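Local coordinates for molybdate-binding protein MolA (Haemophilus influenzae, PDB 3PSH), which binds molybdate and tungstate, but not sulfate or phosphate, in the periplasm and serves the low-affinity molybdate importer MolBCA as its solute-binding protein, at residues A[24-29]-A[43-48]. Numbering follows the deposited sequence.
Sequences LQHQTL and GVLSNW. With MOO (molybdate ion), chain B.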
ATOM      1  N   LEU A  24       2.403  10.245   9.815  1.00 12.20           N
ATOM      2  CA  LEU A  24       1.071  10.678   9.294  1.00 10.16           C
ATOM      3  C   LEU A  24       0.664  10.043   7.960  1.00  9.88           C
ATOM      4  O   LEU A  24       0.088  10.699   7.076  1.00 11.41           O
ATOM      5  CB  LEU A  24       0.960  12.244   9.273  1.00 10.93           C
ATOM      6  CG  LEU A  24       1.205  12.961  10.688  1.00  9.59           C
ATOM      7  CD1 LEU A  24       1.001  14.454  10.469  1.00 11.51           C
ATOM      8  CD2 LEU A  24       0.311  12.358  11.818  1.00 12.78           C
ATOM      9  N   GLN A  25       1.090   8.808   7.766  1.00 13.50           N
ATOM     10  CA  GLN A  25       0.838   8.069   6.512  1.00 13.20           C
ATOM     11  C   GLN A  25       0.813   6.601   6.925  1.00 12.26           C
ATOM     12  O   GLN A  25       1.778   6.130   7.583  1.00 14.32           O
ATOM     13  CB  GLN A  25       1.977   8.344   5.521  1.00 13.21           C
ATOM     14  CG  GLN A  25       1.573   7.828   4.074  1.00 13.75           C
ATOM     15  CD  GLN A  25       2.717   7.399   3.230  1.00  9.80           C
ATOM     16  OE1 GLN A  25       2.858   7.912   2.077  1.00 15.74           O
ATOM     17  NE2 GLN A  25       3.583   6.544   3.746  1.00 11.52           N
ATOM     18  N   HIS A  26      -0.254   5.805   6.597  1.00 12.67           N
ATOM     19  CA  HIS A  26      -0.375   4.403   6.909  1.00 13.01           C
ATOM     20  C   HIS A  26       0.645   3.497   6.210  1.00 11.75           C
ATOM     21  O   HIS A  26       1.109   2.531   6.766  1.00 14.07           O
ATOM     22  CB  HIS A  26      -1.807   3.874   6.617  1.00 12.26           C
ATOM     23  CG  HIS A  26      -2.322   4.217   5.241  1.00 14.48           C
ATOM     24  ND1 HIS A  26      -2.524   5.513   4.821  1.00 11.90           N
ATOM     25  CD2 HIS A  26      -2.755   3.429   4.218  1.00 12.10           C
ATOM     26  CE1 HIS A  26      -3.032   5.527   3.594  1.00 15.96           C
ATOM     27  NE2 HIS A  26      -3.100   4.271   3.183  1.00 10.79           N
ATOM     28  N   GLN A  27       1.049   3.910   5.009  1.00 12.51           N
ATOM     29  CA  GLN A  27       2.016   3.078   4.260  1.00 12.23           C
ATOM     30  C   GLN A  27       3.350   3.077   4.980  1.00 11.47           C
ATOM     31  O   GLN A  27       3.976   2.024   5.223  1.00 13.18           O
ATOM     32  CB  GLN A  27       2.231   3.524   2.827  1.00 12.25           C
ATOM     33  CG  GLN A  27       0.843   3.299   2.119  1.00 11.42           C
ATOM     34  CD  GLN A  27       0.046   4.539   1.983  1.00 13.38           C
ATOM     35  OE1 GLN A  27       0.153   5.498   2.751  1.00 14.80           O
ATOM     36  NE2 GLN A  27      -0.840   4.519   0.947  1.00 13.24           N
ATOM     37  N   THR A  28       3.799   4.290   5.316  1.00 13.84           N
ATOM     38  CA  THR A  28       5.067   4.336   6.070  1.00 14.13           C
ATOM     39  C   THR A  28       4.882   3.641   7.463  1.00 13.50           C
ATOM     40  O   THR A  28       5.798   2.966   7.914  1.00 13.84           O
ATOM     41  CB  THR A  28       5.441   5.772   6.336  1.00 14.28           C
ATOM     42  OG1 THR A  28       5.870   6.402   5.119  1.00 13.19           O
ATOM     43  CG2 THR A  28       6.542   5.859   7.391  1.00 15.86           C
ATOM     44  N   LEU A  29       3.723   3.786   8.140  1.00 10.77           N
ATOM     45  CA  LEU A  29       3.491   3.145   9.418  1.00 10.74           C
ATOM     46  C   LEU A  29       3.693   1.631   9.274  1.00 11.59           C
ATOM     47  O   LEU A  29       4.339   1.045  10.100  1.00 13.83           O
ATOM     48  CB  LEU A  29       2.075   3.536   9.974  1.00 12.23           C
ATOM     49  CG  LEU A  29       1.722   2.992  11.372  1.00 13.65           C
ATOM     50  CD1 LEU A  29       2.935   3.254  12.381  1.00 16.51           C
ATOM     51  CD2 LEU A  29       0.477   3.752  11.791  1.00 14.90           C
ATOM     52  N   GLY A  43       3.397   9.311  17.593  1.00 13.83           N
ATOM     53  CA  GLY A  43       2.020   9.623  17.093  1.00 11.67           C
ATOM     54  C   GLY A  43       1.841   9.071  15.690  1.00 14.40           C
ATOM     55  O   GLY A  43       2.815   8.772  15.030  1.00 14.47           O
ATOM     56  N   VAL A  44       0.588   8.912  15.327  1.00 12.60           N
ATOM     57  CA  VAL A  44       0.297   8.302  14.016  1.00 12.60           C
ATOM     58  C   VAL A  44      -0.963   8.990  13.489  1.00 14.20           C
ATOM     59  O   VAL A  44      -1.691   9.620  14.291  1.00 14.49           O
ATOM     60  CB  VAL A  44       0.048   6.707  14.196  1.00 12.95           C
ATOM     61  CG1 VAL A  44       1.294   5.984  14.704  1.00 13.93           C
ATOM     62  CG2 VAL A  44      -1.144   6.405  15.063  1.00 14.34           C
ATOM     63  N   LEU A  45      -1.209   8.906  12.166  1.00 12.88           N
ATOM     64  CA  LEU A  45      -2.427   9.425  11.574  1.00 12.25           C
ATOM     65  C   LEU A  45      -3.700   8.990  12.326  1.00 11.52           C
ATOM     66  O   LEU A  45      -3.877   7.850  12.719  1.00 15.12           O
ATOM     67  CB  LEU A  45      -2.551   9.075  10.061  1.00 12.43           C
ATOM     68  CG  LEU A  45      -2.687   7.569   9.703  1.00 14.18           C
ATOM     69  CD1 LEU A  45      -3.091   7.448   8.197  1.00 18.57           C
ATOM     70  CD2 LEU A  45      -1.569   6.679  10.009  1.00 12.24           C
ATOM     71  N   SER A  46      -4.593   9.935  12.485  1.00 13.65           N
ATOM     72  CA  SER A  46      -5.788   9.624  13.289  1.00 15.34           C
ATOM     73  C   SER A  46      -6.769   8.600  12.611  1.00 13.96           C
ATOM     74  O   SER A  46      -7.548   7.949  13.343  1.00 17.91           O
ATOM     75  CB  SER A  46      -6.516  10.945  13.629  1.00 14.94           C
ATOM     76  OG  SER A  46      -7.017  11.594  12.444  1.00 16.73           O
ATOM     77  N   ASN A  47      -6.674   8.453  11.263  1.00 15.21           N
ATOM     78  CA  ASN A  47      -7.431   7.415  10.529  1.00 14.94           C
ATOM     79  C   ASN A  47      -6.699   6.099  10.321  1.00 16.12           C
ATOM     80  O   ASN A  47      -7.013   5.379   9.327  1.00 16.90           O
ATOM     81  CB  ASN A  47      -7.959   8.030   9.216  1.00 15.13           C
ATOM     82  CG  ASN A  47      -6.911   8.690   8.376  1.00 20.49           C
ATOM     83  OD1 ASN A  47      -5.850   9.133   8.869  1.00 17.66           O
ATOM     84  ND2 ASN A  47      -7.209   8.792   7.050  1.00 19.53           N
ATOM     85  N   TRP A  48      -5.757   5.784  11.214  1.00 13.02           N
ATOM     86  CA  TRP A  48      -4.960   4.506  11.069  1.00 15.68           C
ATOM     87  C   TRP A  48      -5.825   3.240  11.077  1.00 16.64           C
ATOM     88  O   TRP A  48      -5.613   2.349  10.214  1.00 14.82           O
ATOM     89  CB  TRP A  48      -3.779   4.476  12.022  1.00 16.44           C
ATOM     90  CG  TRP A  48      -4.168   4.295  13.458  1.00 14.99           C
ATOM     91  CD1 TRP A  48      -4.464   5.292  14.400  1.00 13.44           C
ATOM     92  CD2 TRP A  48      -4.275   3.045  14.134  1.00 16.18           C
ATOM     93  NE1 TRP A  48      -4.774   4.685  15.616  1.00 13.64           N
ATOM     94  CE2 TRP A  48      -4.639   3.314  15.488  1.00 16.27           C
ATOM     95  CE3 TRP A  48      -4.150   1.682  13.720  1.00 19.58           C
ATOM     96  CZ2 TRP A  48      -4.831   2.243  16.460  1.00 14.88           C
ATOM     97  CZ3 TRP A  48      -4.339   0.599  14.706  1.00 19.18           C
ATOM     98  CH2 TRP A  48      -4.692   0.905  16.037  1.00 19.22           C
TER
HETATM   99 MO   MOO B   1      -3.742   3.482  -0.693  1.00 33.20          MO
HETATM  100  O1  MOO B   1      -4.817   2.608  -1.664  1.00 14.90           O
HETATM  101  O2  MOO B   1      -3.736   5.153  -1.106  1.00 20.52           O
HETATM  102  O3  MOO B   1      -2.162   2.891  -0.915  1.00 16.87           O
HETATM  103  O4  MOO B   1      -4.133   3.101   0.916  1.00 14.46           O
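With chi1 at 65°, Leu45 sets its CG between its own backbone N and carbonyl carbon and carries both methyls against the first turn of helix 26-34, while His26, with CG likewise between its backbone N and carbonyl carbon, turns its ring past the same leucine. CD1 of Leu45 lies 3.6 Å from the backbone N of His26 and also meets the ring obliquely, 3.9 Å from ND1; CD2 packs on the carbonyl carbon of Gln25. The His26 amide is thereby buried under methyl groups, with no hydrogen-bond partner in the model. The second ring nitrogen of His26, NE2, donates to molybdate O4 at 2.8 Å and 162°, a fairly straight bond with the oxygen in the ring plane. Gln27 reaches the same anion through a less straight bond from NE2 to O3 (2.8 Å, 139°), and its OE1 sits over one face of the His26 ring, toward the rim. Leu45 thus backs a residue that touches the ligand directly. Further along the helix, Leu29 crosses Val44 at roughly a right angle, its CD2 3.8 Å from Val44 CG1 and 4.0 Å from Leu45 CD2. Leu24 brings its CD2 to 3.8 Å from the backbone N of Leu45. Tyr196, Arg243, Gly279 and Tyr280 also hydrogen-bond the molybdate. All this belongs to a beta-alpha-beta unit, where parallel strands 21-24 and 41-44 are linked through helix 26-34; Leu45 bonds through its backbone to Val23, the strand pair lies at one edge of the four-stranded sheet, and helix 48-52 packs on His26 and Leu29 through Leu52.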